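Local structure of ABC transporter, substrate-binding protein (4EDP) at residues 36-48 with 84-96. The protein probably serves as the extracellular solute-binding component of a bacterial ABC transporter, capturing a ligand and handing it to the membrane permease. Numbering follows the deposited sequence.
Sequences KLVVSTWGLNEDV and NSQIDITYLAESF. With ACT (acetate ion), chain F; ACT (acetate ion), chain E.
D88 turns its carboxylate toward V38 by holding CG anti to its own carbonyl carbon (chi1 -67°), while W42, with CG likewise anti to the carbonyl carbon (chi1 -57°), lays its indole along 91-93. The carboxylate stands in for a backbone carbonyl: V38 N reaches D88 OD2 at 2.9 Å, almost straight at 176°, OD2 accepting through its anti lone pair. V38 O then takes two donors, D88 N at 3.0 Å and I89 N at 3.3 Å, and from here the strands 37-41 and 89-93 run parallel in the usual ladder, with S40 N to I89 O at 2.9 Å and Y91 N to S40 O at 2.8 Å. On one face V39 and I89 lie side by side, and V39 CG1 meets the Y91 ring obliquely near CD1. On the other, I87 packs CD1 on S40 CB at 3.6 Å; S40 OG and Y91 O both bond to R75 of helix 72-81. Y91 O also sits over one face of the W42 ring, offset toward its rim, while A93 N lies by the ring edge. At the C-terminal side of this ladder, T41 OG1 donates to OXT of one acetate at 2.6 Å, which also receives G43 N; Y91 OH donates to O of a second acetate at 2.6 Å. Both acetates probably come from the crystallisation liquor. Such an interior parallel pair, flanked by 65-69 and 262-269, its C-terminal ends running into helices, belongs to the α/β lobe of a periplasmic-binding-protein fold. The other oxygen of D88 is bonded by S273 and N275, so the buried carboxylate is gripped at both oxygens, which probably favours its charged form, while T41 OG1 with G43 N, and separately the Y91 hydroxyl, offer donors that a small carboxylate can take.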
ATOM      1  N   LYS A  36      16.339  -4.133 -24.995  1.00 44.64           N
ATOM      2  CA  LYS A  36      15.135  -4.833 -24.444  1.00 42.72           C
ATOM      3  C   LYS A  36      15.072  -4.752 -22.920  1.00 39.81           C
ATOM      4  O   LYS A  36      16.034  -5.101 -22.226  1.00 40.77           O
ATOM      5  CB  LYS A  36      15.156  -6.288 -24.907  1.00 45.78           C
ATOM      6  CG  LYS A  36      14.047  -7.184 -24.399  1.00 47.09           C
ATOM      7  CD  LYS A  36      14.193  -8.558 -25.067  1.00 54.22           C
ATOM      8  CE  LYS A  36      13.260  -9.606 -24.483  1.00 56.49           C
ATOM      9  NZ  LYS A  36      11.828  -9.247 -24.642  1.00 58.45           N
ATOM     10  N   LEU A  37      13.944  -4.277 -22.400  1.00 35.56           N
ATOM     11  CA  LEU A  37      13.767  -4.170 -20.960  1.00 32.08           C
ATOM     12  C   LEU A  37      12.622  -5.081 -20.552  1.00 29.62           C
ATOM     13  O   LEU A  37      11.492  -4.900 -21.013  1.00 28.89           O
ATOM     14  CB  LEU A  37      13.474  -2.721 -20.570  1.00 31.16           C
ATOM     15  CG  LEU A  37      13.524  -2.361 -19.088  1.00 31.65           C
ATOM     16  CD1 LEU A  37      14.955  -2.511 -18.558  1.00 33.81           C
ATOM     17  CD2 LEU A  37      13.023  -0.936 -18.870  1.00 34.14           C
ATOM     18  N   VAL A  38      12.913  -6.058 -19.695  1.00 27.66           N
ATOM     19  CA  VAL A  38      11.904  -7.001 -19.211  1.00 26.71           C
ATOM     20  C   VAL A  38      11.371  -6.524 -17.863  1.00 24.66           C
ATOM     21  O   VAL A  38      12.135  -6.376 -16.903  1.00 23.85           O
ATOM     22  CB  VAL A  38      12.480  -8.432 -19.071  1.00 27.79           C
ATOM     23  CG1 VAL A  38      11.419  -9.380 -18.524  1.00 28.89           C
ATOM     24  CG2 VAL A  38      13.014  -8.921 -20.418  1.00 29.70           C
ATOM     25  N   VAL A  39      10.066  -6.282 -17.799  1.00 22.88           N
ATOM     26  CA  VAL A  39       9.439  -5.763 -16.587  1.00 22.45           C
ATOM     27  C   VAL A  39       8.485  -6.754 -15.913  1.00 21.62           C
ATOM     28  O   VAL A  39       7.531  -7.223 -16.535  1.00 22.63           O
ATOM     29  CB  VAL A  39       8.627  -4.494 -16.921  1.00 21.65           C
ATOM     30  CG1 VAL A  39       7.919  -3.975 -15.676  1.00 22.31           C
ATOM     31  CG2 VAL A  39       9.517  -3.421 -17.561  1.00 21.84           C
ATOM     32  N   SER A  40       8.751  -7.080 -14.652  1.00 21.12           N
ATOM     33  CA  SER A  40       7.872  -7.958 -13.875  1.00 21.35           C
ATOM     34  C   SER A  40       6.836  -7.066 -13.187  1.00 20.77           C
ATOM     35  O   SER A  40       7.200  -6.223 -12.357  1.00 20.30           O
ATOM     36  CB  SER A  40       8.677  -8.743 -12.848  1.00 21.33           C
ATOM     37  OG  SER A  40       7.838  -9.501 -11.998  1.00 22.53           O
ATOM     38  N   THR A  41       5.556  -7.250 -13.513  1.00 21.73           N
ATOM     39  CA  THR A  41       4.503  -6.419 -12.942  1.00 21.72           C
ATOM     40  C   THR A  41       3.140  -7.116 -13.005  1.00 23.45           C
ATOM     41  O   THR A  41       3.014  -8.199 -13.573  1.00 24.08           O
ATOM     42  CB  THR A  41       4.429  -5.055 -13.671  1.00 21.68           C
ATOM     43  OG1 THR A  41       3.620  -4.131 -12.922  1.00 23.73           O
ATOM     44  CG2 THR A  41       3.884  -5.221 -15.092  1.00 26.15           C
ATOM     45  N   TRP A  42       2.129  -6.497 -12.405  1.00 24.04           N
ATOM     46  CA  TRP A  42       0.774  -7.064 -12.385  1.00 26.52           C
ATOM     47  C   TRP A  42       0.110  -7.013 -13.752  1.00 29.52           C
ATOM     48  O   TRP A  42      -0.615  -7.938 -14.138  1.00 31.01           O
ATOM     49  CB  TRP A  42      -0.114  -6.309 -11.388  1.00 25.73           C
ATOM     50  CG  TRP A  42       0.430  -6.294  -9.991  1.00 24.41           C
ATOM     51  CD1 TRP A  42       0.262  -7.252  -9.035  1.00 24.05           C
ATOM     52  CD2 TRP A  42       1.230  -5.267  -9.392  1.00 22.17           C
ATOM     53  NE1 TRP A  42       0.918  -6.892  -7.885  1.00 25.54           N
ATOM     54  CE2 TRP A  42       1.512  -5.673  -8.077  1.00 23.99           C
ATOM     55  CE3 TRP A  42       1.734  -4.048  -9.843  1.00 23.67           C
ATOM     56  CZ2 TRP A  42       2.279  -4.897  -7.204  1.00 22.74           C
ATOM     57  CZ3 TRP A  42       2.490  -3.272  -8.964  1.00 21.01           C
ATOM     58  CH2 TRP A  42       2.758  -3.707  -7.672  1.00 21.76           C
ATOM     59  N   GLY A  43       0.340  -5.934 -14.486  1.00 30.95           N
ATOM     60  CA  GLY A  43      -0.275  -5.787 -15.798  1.00 35.37           C
ATOM     61  C   GLY A  43      -1.785  -5.613 -15.715  1.00 38.62           C
ATOM     62  O   GLY A  43      -2.536  -6.171 -16.526  1.00 41.66           O
ATOM     63  N   LEU A  44      -2.237  -4.865 -14.711  1.00 39.77           N
ATOM     64  CA  LEU A  44      -3.657  -4.575 -14.552  1.00 41.82           C
ATOM     65  C   LEU A  44      -3.956  -3.418 -15.487  1.00 42.47           C
ATOM     66  O   LEU A  44      -3.148  -2.503 -15.599  1.00 41.18           O
ATOM     67  CB  LEU A  44      -3.962  -4.167 -13.112  1.00 41.90           C
ATOM     68  CG  LEU A  44      -3.704  -5.225 -12.035  1.00 42.78           C
ATOM     69  CD1 LEU A  44      -3.854  -4.614 -10.632  1.00 43.32           C
ATOM     70  CD2 LEU A  44      -4.629  -6.425 -12.231  1.00 42.60           C
ATOM     71  N   ASN A  45      -5.104  -3.439 -16.156  1.00 45.21           N
ATOM     72  CA  ASN A  45      -5.433  -2.378 -17.100  1.00 46.83           C
ATOM     73  C   ASN A  45      -4.256  -2.277 -18.062  1.00 45.89           C
ATOM     74  O   ASN A  45      -3.787  -1.177 -18.377  1.00 45.81           O
ATOM     75  CB  ASN A  45      -5.598  -1.043 -16.379  1.00 47.13           C
ATOM     76  CG  ASN A  45      -6.556  -1.117 -15.215  1.00 49.88           C
ATOM     77  OD1 ASN A  45      -7.492  -1.920 -15.204  1.00 55.84           O
ATOM     78  ND2 ASN A  45      -6.341  -0.252 -14.229  1.00 53.24           N
ATOM     79  N   GLU A  46      -3.794  -3.442 -18.515  1.00 45.58           N
ATOM     80  CA  GLU A  46      -2.618  -3.575 -19.381  1.00 44.49           C
ATOM     81  C   GLU A  46      -2.553  -2.598 -20.563  1.00 43.50           C
ATOM     82  O   GLU A  46      -1.504  -2.000 -20.801  1.00 42.16           O
ATOM     83  CB  GLU A  46      -2.499  -5.033 -19.856  1.00 46.36           C
ATOM     84  CG  GLU A  46      -1.161  -5.386 -20.496  1.00 48.52           C
ATOM     85  CD  GLU A  46      -0.987  -6.888 -20.719  1.00 53.39           C
ATOM     86  OE1 GLU A  46       0.147  -7.323 -21.026  1.00 56.45           O
ATOM     87  OE2 GLU A  46      -1.976  -7.636 -20.569  1.00 56.26           O
ATOM     88  N   ASP A  47      -3.644  -2.441 -21.312  1.00 44.24           N
ATOM     89  CA  ASP A  47      -3.633  -1.498 -22.432  1.00 43.89           C
ATOM     90  C   ASP A  47      -3.306  -0.080 -21.977  1.00 40.58           C
ATOM     91  O   ASP A  47      -2.451   0.581 -22.555  1.00 38.48           O
ATOM     92  CB  ASP A  47      -4.960  -1.490 -23.204  1.00 46.90           C
ATOM     93  CG  ASP A  47      -5.121  -2.700 -24.114  1.00 50.76           C
ATOM     94  OD1 ASP A  47      -4.394  -3.700 -23.922  1.00 53.20           O
ATOM     95  OD2 ASP A  47      -5.982  -2.647 -25.024  1.00 52.28           O
ATOM     96  N   VAL A  48      -3.990   0.383 -20.936  1.00 39.24           N
ATOM     97  CA  VAL A  48      -3.773   1.730 -20.422  1.00 37.15           C
ATOM     98  C   VAL A  48      -2.357   1.862 -19.874  1.00 34.35           C
ATOM     99  O   VAL A  48      -1.682   2.873 -20.082  1.00 31.87           O
ATOM    100  CB  VAL A  48      -4.782   2.068 -19.311  1.00 37.53           C
ATOM    101  CG1 VAL A  48      -4.551   3.488 -18.809  1.00 35.23           C
ATOM    102  CG2 VAL A  48      -6.199   1.897 -19.820  1.00 39.28           C
ATOM    103  N   ASN A  84      18.450 -18.214 -13.392  1.00 36.26           N
ATOM    104  CA  ASN A  84      18.699 -17.473 -14.622  1.00 34.78           C
ATOM    105  C   ASN A  84      17.579 -16.502 -15.028  1.00 32.75           C
ATOM    106  O   ASN A  84      17.281 -16.324 -16.203  1.00 31.23           O
ATOM    107  CB  ASN A  84      18.947 -18.504 -15.727  1.00 36.15           C
ATOM    108  CG  ASN A  84      20.156 -19.374 -15.439  1.00 37.68           C
ATOM    109  OD1 ASN A  84      21.199 -18.874 -15.034  1.00 39.72           O
ATOM    110  ND2 ASN A  84      20.035 -20.679 -15.678  1.00 40.42           N
ATOM    111  N   SER A  85      16.963 -15.864 -14.050  1.00 31.08           N
ATOM    112  CA  SER A  85      15.893 -14.912 -14.315  1.00 30.20           C
ATOM    113  C   SER A  85      16.337 -13.830 -15.312  1.00 29.15           C
ATOM    114  O   SER A  85      17.446 -13.324 -15.216  1.00 28.69           O
ATOM    115  CB  SER A  85      15.448 -14.272 -12.998  1.00 29.05           C
ATOM    116  OG  SER A  85      14.406 -13.346 -13.220  1.00 30.90           O
ATOM    117  N   GLN A  86      15.476 -13.489 -16.275  1.00 29.23           N
ATOM    118  CA  GLN A  86      15.807 -12.470 -17.285  1.00 28.83           C
ATOM    119  C   GLN A  86      15.120 -11.122 -17.004  1.00 27.28           C
ATOM    120  O   GLN A  86      15.147 -10.206 -17.830  1.00 26.49           O
ATOM    121  CB  GLN A  86      15.397 -12.953 -18.667  1.00 31.34           C
ATOM    122  CG  GLN A  86      15.856 -14.374 -18.945  1.00 36.29           C
ATOM    123  CD  GLN A  86      15.809 -14.736 -20.402  1.00 45.38           C
ATOM    124  OE1 GLN A  86      16.626 -14.260 -21.193  1.00 51.79           O
ATOM    125  NE2 GLN A  86      14.909 -15.645 -20.760  1.00 48.37           N
ATOM    126  N   ILE A  87      14.507 -11.017 -15.838  1.00 26.29           N
ATOM    127  CA  ILE A  87      13.817  -9.796 -15.440  1.00 24.89           C
ATOM    128  C   ILE A  87      14.837  -8.684 -15.119  1.00 23.37           C
ATOM    129  O   ILE A  87      15.855  -8.937 -14.474  1.00 22.52           O
ATOM    130  CB  ILE A  87      12.900 -10.079 -14.228  1.00 24.72           C
ATOM    131  CG1 ILE A  87      11.803 -11.078 -14.626  1.00 28.59           C
ATOM    132  CG2 ILE A  87      12.268  -8.793 -13.702  1.00 22.06           C
ATOM    133  CD1 ILE A  87      10.888 -11.448 -13.497  1.00 34.92           C
ATOM    134  N   ASP A  88      14.551  -7.467 -15.588  1.00 22.98           N
ATOM    135  CA  ASP A  88      15.399  -6.286 -15.357  1.00 22.27           C
ATOM    136  C   ASP A  88      14.861  -5.444 -14.185  1.00 22.02           C
ATOM    137  O   ASP A  88      15.601  -5.019 -13.290  1.00 21.50           O
ATOM    138  CB  ASP A  88      15.465  -5.446 -16.629  1.00 22.44           C
ATOM    139  CG  ASP A  88      16.201  -6.159 -17.762  1.00 25.41           C
ATOM    140  OD1 ASP A  88      17.365  -6.576 -17.534  1.00 26.37           O
ATOM    141  OD2 ASP A  88      15.645  -6.260 -18.883  1.00 25.12           O
ATOM    142  N   ILE A  89      13.573  -5.169 -14.213  1.00 22.30           N
ATOM    143  CA  ILE A  89      12.985  -4.415 -13.114  1.00 21.44           C
ATOM    144  C   ILE A  89      11.716  -5.078 -12.629  1.00 20.39           C
ATOM    145  O   ILE A  89      10.979  -5.683 -13.410  1.00 20.50           O
ATOM    146  CB  ILE A  89      12.722  -2.949 -13.430  1.00 22.52           C
ATOM    147  CG1 ILE A  89      11.694  -2.790 -14.515  1.00 24.44           C
ATOM    148  CG2 ILE A  89      14.025  -2.210 -13.778  1.00 25.43           C
ATOM    149  CD1 ILE A  89      11.125  -1.416 -14.511  1.00 27.08           C
ATOM    150  N   THR A  90      11.462  -4.924 -11.334  1.00 18.00           N
ATOM    151  CA  THR A  90      10.351  -5.572 -10.680  1.00 18.39           C
ATOM    152  C   THR A  90       9.469  -4.641  -9.868  1.00 16.58           C
ATOM    153  O   THR A  90       9.947  -3.922  -8.979  1.00 14.23           O
ATOM    154  CB  THR A  90      10.905  -6.653  -9.729  1.00 18.47           C
ATOM    155  OG1 THR A  90      11.664  -7.622 -10.484  1.00 18.58           O
ATOM    156  CG2 THR A  90       9.785  -7.357  -8.964  1.00 21.15           C
ATOM    157  N   TYR A  91       8.185  -4.657 -10.196  1.00 15.87           N
ATOM    158  CA  TYR A  91       7.156  -3.890  -9.477  1.00 15.62           C
ATOM    159  C   TYR A  91       6.515  -4.815  -8.425  1.00 15.83           C
ATOM    160  O   TYR A  91       6.034  -5.898  -8.763  1.00 16.94           O
ATOM    161  CB  TYR A  91       6.035  -3.431 -10.420  1.00 15.59           C
ATOM    162  CG  TYR A  91       6.242  -2.214 -11.298  1.00 17.41           C
ATOM    163  CD1 TYR A  91       7.000  -2.268 -12.454  1.00 19.17           C
ATOM    164  CD2 TYR A  91       5.592  -1.020 -11.009  1.00 18.71           C
ATOM    165  CE1 TYR A  91       7.138  -1.144 -13.278  1.00 20.35           C
ATOM    166  CE2 TYR A  91       5.725   0.093 -11.814  1.00 18.20           C
ATOM    167  CZ  TYR A  91       6.502   0.026 -12.951  1.00 20.50           C
ATOM    168  OH  TYR A  91       6.619   1.125 -13.756  1.00 19.93           O
ATOM    169  N   LEU A  92       6.510  -4.403  -7.159  1.00 15.31           N
ATOM    170  CA  LEU A  92       5.882  -5.171  -6.078  1.00 15.42           C
ATOM    171  C   LEU A  92       5.359  -4.257  -4.985  1.00 15.12           C
ATOM    172  O   LEU A  92       5.791  -3.106  -4.844  1.00 14.03           O
ATOM    173  CB  LEU A  92       6.893  -6.120  -5.390  1.00 14.69           C
ATOM    174  CG  LEU A  92       7.496  -7.308  -6.164  1.00 16.13           C
ATOM    175  CD1 LEU A  92       8.736  -7.877  -5.452  1.00 15.56           C
ATOM    176  CD2 LEU A  92       6.422  -8.365  -6.381  1.00 15.49           C
ATOM    177  N   ALA A  93       4.405  -4.774  -4.219  1.00 16.80           N
ATOM    178  CA  ALA A  93       3.964  -4.098  -3.016  1.00 15.48           C
ATOM    179  C   ALA A  93       5.210  -4.130  -2.111  1.00 15.46           C
ATOM    180  O   ALA A  93       5.989  -5.090  -2.142  1.00 15.36           O
ATOM    181  CB  ALA A  93       2.800  -4.839  -2.363  1.00 16.88           C
ATOM    182  N   GLU A  94       5.416  -3.090  -1.313  1.00 15.09           N
ATOM    183  CA  GLU A  94       6.618  -3.024  -0.473  1.00 14.25           C
ATOM    184  C   GLU A  94       6.840  -4.282   0.394  1.00 14.93           C
ATOM    185  O   GLU A  94       7.988  -4.727   0.557  1.00 14.66           O
ATOM    186  CB  GLU A  94       6.588  -1.771   0.418  1.00 13.96           C
ATOM    187  CG  GLU A  94       7.895  -1.593   1.161  1.00 16.60           C
ATOM    188  CD  GLU A  94       7.911  -0.467   2.166  1.00 20.40           C
ATOM    189  OE1 GLU A  94       6.846   0.128   2.439  1.00 18.51           O
ATOM    190  OE2 GLU A  94       9.014  -0.212   2.703  1.00 21.82           O
ATOM    191  N   SER A  95       5.765  -4.851   0.951  1.00 15.13           N
ATOM    192  CA  SER A  95       5.889  -6.044   1.816  1.00 16.87           C
ATOM    193  C   SER A  95       6.589  -7.184   1.084  1.00 17.09           C
ATOM    194  O   SER A  95       7.396  -7.898   1.676  1.00 18.08           O
ATOM    195  CB  SER A  95       4.532  -6.528   2.331  1.00 18.30           C
ATOM    196  OG  SER A  95       3.719  -6.997   1.275  1.00 21.14           O
ATOM    197  N   PHE A  96       6.273  -7.348  -0.195  1.00 16.12           N
ATOM    198  CA  PHE A  96       6.888  -8.374  -1.026  1.00 15.96           C
ATOM    199  C   PHE A  96       8.265  -7.926  -1.493  1.00 16.14           C
ATOM    200  O   PHE A  96       9.192  -8.738  -1.545  1.00 16.78           O
ATOM    201  CB  PHE A  96       6.008  -8.704  -2.241  1.00 17.08           C
ATOM    202  CG  PHE A  96       4.764  -9.458  -1.890  1.00 18.87           C
ATOM    203  CD1 PHE A  96       4.774 -10.843  -1.838  1.00 19.40           C
ATOM    204  CD2 PHE A  96       3.587  -8.798  -1.610  1.00 20.54           C
ATOM    205  CE1 PHE A  96       3.632 -11.551  -1.510  1.00 24.25           C
ATOM    206  CE2 PHE A  96       2.455  -9.501  -1.277  1.00 22.78           C
ATOM    207  CZ  PHE A  96       2.475 -10.879  -1.229  1.00 25.54           C
TER
HETATM  208  C   ACT F 404       0.646  -2.487 -12.915  0.50 24.67           C
HETATM  209  O   ACT F 404      -0.566  -2.709 -12.695  0.50 24.80           O
HETATM  210  OXT ACT F 404       1.259  -3.372 -13.563  0.50 24.52           O
HETATM  211  CH3 ACT F 404       1.319  -1.232 -12.432  0.50 23.86           C
HETATM  212  C   ACT E 403       3.822   3.142 -12.908  1.00 27.30           C
HETATM  213  O   ACT E 403       5.049   3.169 -13.203  1.00 25.80           O
HETATM  214  OXT ACT E 403       3.355   4.175 -12.359  1.00 27.78           O
HETATM  215  CH3 ACT E 403       2.945   1.959 -13.197  1.00 25.30           C